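Local coordinates for propionate kinase (Francisella tularensis subsp. tularensis, PDB 3KHY), which probably catalyses the reversible magnesium-dependent transfer of phosphate from ATP to a short-chain carboxylate such as acetate, forming acetyl phosphate and ADP, at residues E105-C110 with Q137-D142; G268-N273 with K290-I295. All coordinates share one frame; numbering follows the deposited sequence.

Contact 1. Residues E105-C110 with Q137-D142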
loop_
_atom_site.group_PDB
_atom_site.type_symbol
_atom_site.label_atom_id
_atom_site.label_comp_id
_atom_site.label_asym_id
_atom_site.label_seq_id
_atom_site.Cartn_x
_atom_site.Cartn_y
_atom_site.Cartn_z
ATOM N N GLU A 105 20.936 18.495 17.887
ATOM C CA GLU A 105 19.979 19.436 17.310
ATOM C C GLU A 105 19.155 18.752 16.223
ATOM O O GLU A 105 17.931 18.891 16.174
ATOM C CB GLU A 105 20.688 20.668 16.729
ATOM C CG GLU A 105 21.297 21.595 17.771
ATOM C CD GLU A 105 21.982 22.814 17.158
ATOM O OE1 GLU A 105 21.781 23.073 15.949
ATOM O OE2 GLU A 105 22.719 23.512 17.891
ATOM N N LYS A 106 19.837 18.014 15.354
ATOM C CA LYS A 106 19.176 17.307 14.261
ATOM C C LYS A 106 18.201 16.247 14.762
ATOM O O LYS A 106 17.075 16.142 14.273
ATOM C CB LYS A 106 20.213 16.670 13.340
ATOM C CG LYS A 106 21.069 17.661 12.577
ATOM C CD LYS A 106 22.056 16.916 11.699
ATOM C CE LYS A 106 23.002 17.862 10.992
ATOM N NZ LYS A 106 24.029 17.088 10.243
ATOM N N ILE A 107 18.640 15.447 15.729
ATOM C CA ILE A 107 17.757 14.463 16.345
ATOM C C ILE A 107 16.512 15.144 16.906
ATOM O O ILE A 107 15.394 14.650 16.753
ATOM C CB ILE A 107 18.464 13.696 17.478
ATOM C CG1 ILE A 107 19.584 12.833 16.899
ATOM C CG2 ILE A 107 17.463 12.824 18.229
ATOM C CD1 ILE A 107 20.417 12.133 17.948
ATOM N N LYS A 108 16.707 16.292 17.548
ATOM C CA LYS A 108 15.591 17.026 18.124
ATOM C C LYS A 108 14.609 17.476 17.036
ATOM O O LYS A 108 13.408 17.549 17.268
ATOM C CB LYS A 108 16.108 18.228 18.920
ATOM C CG LYS A 108 15.026 19.191 19.390
ATOM C CD LYS A 108 15.607 20.344 20.207
ATOM C CE LYS A 108 15.897 19.944 21.655
ATOM N NZ LYS A 108 16.962 18.904 21.803
ATOM N N ALA A 109 15.122 17.769 15.846
ATOM C CA ALA A 109 14.269 18.231 14.754
ATOM C C ALA A 109 13.407 17.100 14.195
ATOM O O ALA A 109 12.452 17.348 13.457
ATOM C CB ALA A 109 15.098 18.874 13.655
ATOM N N CYS A 110 13.734 15.863 14.573
ATOM C CA CYS A 110 13.010 14.680 14.101
ATOM C C CYS A 110 11.902 14.265 15.072
ATOM O O CYS A 110 11.224 13.262 14.858
ATOM C CB CYS A 110 13.979 13.506 13.909
ATOM S SG CYS A 110 15.162 13.711 12.553
ATOM N N GLN A 137 29.601 8.862 22.707
ATOM C CA GLN A 137 28.283 8.292 22.470
ATOM C C GLN A 137 27.938 8.343 20.985
ATOM O O GLN A 137 28.317 9.279 20.277
ATOM C CB GLN A 137 27.224 9.017 23.301
ATOM C CG GLN A 137 27.587 9.133 24.772
ATOM C CD GLN A 137 26.421 9.577 25.631
ATOM O OE1 GLN A 137 26.508 10.573 26.342
ATOM N NE2 GLN A 137 25.327 8.839 25.572
ATOM N N VAL A 138 27.224 7.324 20.522
ATOM C CA VAL A 138 26.849 7.210 19.117
ATOM C C VAL A 138 25.350 6.933 18.990
ATOM O O VAL A 138 24.783 6.182 19.786
ATOM C CB VAL A 138 27.646 6.081 18.423
ATOM C CG1 VAL A 138 27.009 5.696 17.083
ATOM C CG2 VAL A 138 29.101 6.498 18.229
ATOM N N ALA A 139 24.714 7.564 17.999
ATOM C CA ALA A 139 23.305 7.317 17.691
ATOM C C ALA A 139 23.188 6.461 16.422
ATOM O O ALA A 139 23.829 6.752 15.408
ATOM C CB ALA A 139 22.571 8.624 17.510
ATOM N N VAL A 140 22.382 5.403 16.496
ATOM C CA VAL A 140 22.166 4.497 15.374
ATOM C C VAL A 140 20.669 4.484 15.059
ATOM O O VAL A 140 19.858 4.083 15.903
ATOM C CB VAL A 140 22.628 3.073 15.728
ATOM C CG1 VAL A 140 22.424 2.129 14.545
ATOM C CG2 VAL A 140 24.099 3.074 16.184
ATOM N N PHE A 141 20.312 4.907 13.851
ATOM C CA PHE A 141 18.919 5.194 13.495
ATOM C C PHE A 141 18.245 4.048 12.738
ATOM O O PHE A 141 18.817 3.519 11.786
ATOM C CB PHE A 141 18.860 6.466 12.640
ATOM C CG PHE A 141 19.602 7.627 13.236
ATOM C CD1 PHE A 141 18.956 8.516 14.079
ATOM C CD2 PHE A 141 20.953 7.809 12.976
ATOM C CE1 PHE A 141 19.647 9.587 14.651
ATOM C CE2 PHE A 141 21.650 8.870 13.539
ATOM C CZ PHE A 141 20.993 9.761 14.378
ATOM N N ASP A 142 17.027 3.689 13.152
ATOM C CA ASP A 142 16.259 2.623 12.496
ATOM C C ASP A 142 15.912 2.998 11.060
ATOM O O ASP A 142 15.510 2.144 10.271
ATOM C CB ASP A 142 14.946 2.350 13.238
ATOM C CG ASP A 142 15.156 1.770 14.631
ATOM O OD1 ASP A 142 16.266 1.286 14.936
ATOM O OD2 ASP A 142 14.193 1.803 15.425
#
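Ile-107 on helix 101-109 faces Ala-139 on strand 137-141, with the two CA atoms 9.1 Å apart, so the backbones stay well separated and side chains make the contact. Ile-107 carries the helix side alone. Its CG1 lies anti to its carbonyl carbon (chi1 -67°), and with chi2 at 175° the chain runs on extended to CD1. This methyl sits on the Ala-139 methyl, CD1 to CB 4.1 Å. The Phe-141 ring offers Ile-107 its edge, not a face: Ile-107 CG1 lies in the ring plane, 3.9 Å from Phe-141 CE1. Alternation along the strand puts Ala-139 and Phe-141 on the same side, where they meet one isoleucine together. Strand 137-141 runs parallel to strand 79-86 in the N-terminal mixed sheet, in a domain of the actin-like ATPase (ASKHA) superfamily. Helices 101-109 and 118-131 both belong to the long connection between these strands. Ile-107 also touches Ile-122 of helix 118-131, and the Phe-141 ring stacks with Phe-93. Val-138 and Val-140 point to the other face of the sheet and pack on helix 372-382. Just after the strand comes Asp-142, the predicted proton donor/acceptor, whose OD1 forms a salt bridge with Arg-85 NE.

Contact 2. Residues G268-N273 with K290-I295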
loop_
_atom_site.group_PDB
_atom_site.type_symbol
_atom_site.label_atom_id
_atom_site.label_comp_id
_atom_site.label_asym_id
_atom_site.label_seq_id
_atom_site.Cartn_x
_atom_site.Cartn_y
_atom_site.Cartn_z
ATOM N N GLY A 268 -6.436 -7.890 15.867
ATOM C CA GLY A 268 -7.708 -7.469 15.299
ATOM C C GLY A 268 -8.422 -8.592 14.573
ATOM O O GLY A 268 -9.627 -8.791 14.742
ATOM N N ILE A 269 -7.683 -9.335 13.758
ATOM C CA ILE A 269 -8.290 -10.417 12.977
ATOM C C ILE A 269 -8.827 -11.559 13.838
ATOM O O ILE A 269 -9.963 -12.000 13.650
ATOM C CB ILE A 269 -7.304 -11.008 11.949
ATOM C CG1 ILE A 269 -6.792 -9.925 10.992
ATOM C CG2 ILE A 269 -7.954 -12.151 11.155
ATOM C CD1 ILE A 269 -5.526 -10.377 10.229
ATOM N N CYS A 270 -8.025 -12.045 14.780
ATOM C CA CYS A 270 -8.391 -13.274 15.469
ATOM C C CYS A 270 -8.396 -13.215 16.998
ATOM O O CYS A 270 -8.719 -14.212 17.648
ATOM C CB CYS A 270 -7.500 -14.427 15.003
ATOM S SG CYS A 270 -5.818 -14.396 15.669
ATOM N N GLY A 271 -8.025 -12.078 17.578
ATOM C CA GLY A 271 -8.070 -11.946 19.032
ATOM C C GLY A 271 -6.756 -12.231 19.759
ATOM O O GLY A 271 -6.694 -12.205 20.984
ATOM N N HIS A 272 -5.696 -12.490 19.006
ATOM C CA HIS A 272 -4.399 -12.777 19.610
ATOM C C HIS A 272 -3.257 -12.108 18.850
ATOM O O HIS A 272 -3.152 -12.256 17.636
ATOM C CB HIS A 272 -4.192 -14.284 19.670
ATOM C CG HIS A 272 -5.192 -14.985 20.539
ATOM N ND1 HIS A 272 -6.422 -15.398 20.074
ATOM C CD2 HIS A 272 -5.150 -15.323 21.847
ATOM C CE1 HIS A 272 -7.092 -15.968 21.058
ATOM N NE2 HIS A 272 -6.341 -15.939 22.144
ATOM N N ASN A 273 -2.409 -11.370 19.563
ATOM C CA ASN A 273 -1.315 -10.643 18.914
ATOM C C ASN A 273 -0.053 -11.482 18.732
ATOM O O ASN A 273 0.758 -11.215 17.854
ATOM C CB ASN A 273 -0.967 -9.374 19.692
ATOM C CG ASN A 273 -0.371 -9.675 21.054
ATOM O OD1 ASN A 273 -1.042 -10.212 21.927
ATOM N ND2 ASN A 273 0.905 -9.345 21.231
ATOM N N LYS A 290 -6.654 -19.285 11.563
ATOM C CA LYS A 290 -6.226 -19.719 10.241
ATOM C C LYS A 290 -6.302 -18.566 9.239
ATOM O O LYS A 290 -5.382 -18.373 8.443
ATOM C CB LYS A 290 -7.053 -20.919 9.746
ATOM C CG LYS A 290 -6.803 -22.242 10.503
ATOM C CD LYS A 290 -7.659 -23.394 9.936
ATOM C CE LYS A 290 -7.542 -24.677 10.777
ATOM N NZ LYS A 290 -6.165 -25.231 10.741
ATOM N N LEU A 291 -7.386 -17.790 9.288
ATOM C CA LEU A 291 -7.550 -16.645 8.380
ATOM C C LEU A 291 -6.487 -15.587 8.622
ATOM O O LEU A 291 -5.975 -14.978 7.679
ATOM C CB LEU A 291 -8.940 -16.010 8.536
ATOM C CG LEU A 291 -9.204 -14.798 7.635
ATOM C CD1 LEU A 291 -9.096 -15.167 6.138
ATOM C CD2 LEU A 291 -10.559 -14.152 7.941
ATOM N N ALA A 292 -6.176 -15.346 9.893
ATOM C CA ALA A 292 -5.151 -14.370 10.250
ATOM C C ALA A 292 -3.811 -14.780 9.639
ATOM O O ALA A 292 -3.063 -13.942 9.132
ATOM C CB ALA A 292 -5.031 -14.252 11.773
ATOM N N ILE A 293 -3.512 -16.075 9.686
ATOM C CA ILE A 293 -2.270 -16.584 9.107
ATOM C C ILE A 293 -2.268 -16.470 7.580
ATOM O O ILE A 293 -1.241 -16.143 6.993
ATOM C CB ILE A 293 -1.992 -18.039 9.561
ATOM C CG1 ILE A 293 -1.551 -18.051 11.032
ATOM C CG2 ILE A 293 -0.917 -18.700 8.693
ATOM C CD1 ILE A 293 -1.464 -19.454 11.638
ATOM N N GLU A 294 -3.413 -16.737 6.946
ATOM C CA GLU A 294 -3.538 -16.571 5.498
ATOM C C GLU A 294 -3.339 -15.102 5.120
ATOM O O GLU A 294 -2.574 -14.790 4.215
ATOM C CB GLU A 294 -4.899 -17.057 4.982
ATOM C CG GLU A 294 -5.121 -18.567 5.134
ATOM C CD GLU A 294 -4.031 -19.366 4.447
ATOM O OE1 GLU A 294 -3.942 -19.297 3.197
ATOM O OE2 GLU A 294 -3.254 -20.041 5.155
ATOM N N ILE A 295 -4.030 -14.195 5.808
ATOM C CA ILE A 295 -3.883 -12.766 5.483
ATOM C C ILE A 295 -2.424 -12.326 5.674
ATOM O O ILE A 295 -1.835 -11.686 4.811
ATOM C CB ILE A 295 -4.845 -11.905 6.315
ATOM C CG1 ILE A 295 -6.293 -12.263 5.966
ATOM C CG2 ILE A 295 -4.611 -10.422 6.050
ATOM C CD1 ILE A 295 -7.320 -11.582 6.863
#
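Ile-295 N donates to Leu-291 O at 2.8 Å, a backbone bond within helix 287-307, on the turn that also carries Ala-292. Ala-292 and Ile-295 both direct their side chains at the end of helix 265-270. The contact itself is apolar. Ile-269 fills its centre and forks over Ala-292. With CG1 at chi1 -58°, anti to the carbonyl carbon, the CG2 branch of Ile-269 falls anti to the backbone N and rests 3.7 Å from Ala-292 CB. Its other branch ends in CD1, which meets Ile-295 CD1 tip to tip at 4.0 Å. The small Ala-292 lets the helices come close, with Ile-269 CA only 5.7 Å from Ala-292 CA. This is helix-to-helix packing in the C-terminal domain, at the dimer interface: Ile-269 also packs on Ala-157 of the second subunit, and Ile-295 on Tyr-152 of that subunit. Cys-270 adds a second touch on the Ala-292 methyl. Its SG lies between its own N and carbonyl carbon (chi1 75°) and approaches Ala-292 CB to 4.0 Å, while Val-278 of helix 275-283 touches the same cysteine. Gly-271 then leaves the helix with positive phi (95°). Glu-294 forms a salt bridge with Lys-337.

How the contacts relate
Contact 1 belongs to the N-terminal half and contact 2 to the C-terminal half, on opposite sides of the chain's centre. Their centres are 36 Å apart, and their nearest atoms about 18 Å, so they do not touch. They follow in series along the chain. Contact 1 includes Asp-142, the predicted proton donor/acceptor; contact 2 lies near a predicted ATP-site residue. In contact 1 the side chain of Phe-141 is about 8 Å from that of Arg-85, predicted to bind substrate. In contact 2 the side chain of Ala-292 is about 7 Å from that of Met-275, predicted to bind ATP. Contact 2 also reaches the second subunit; contact 1 touches no other chain of the dimer.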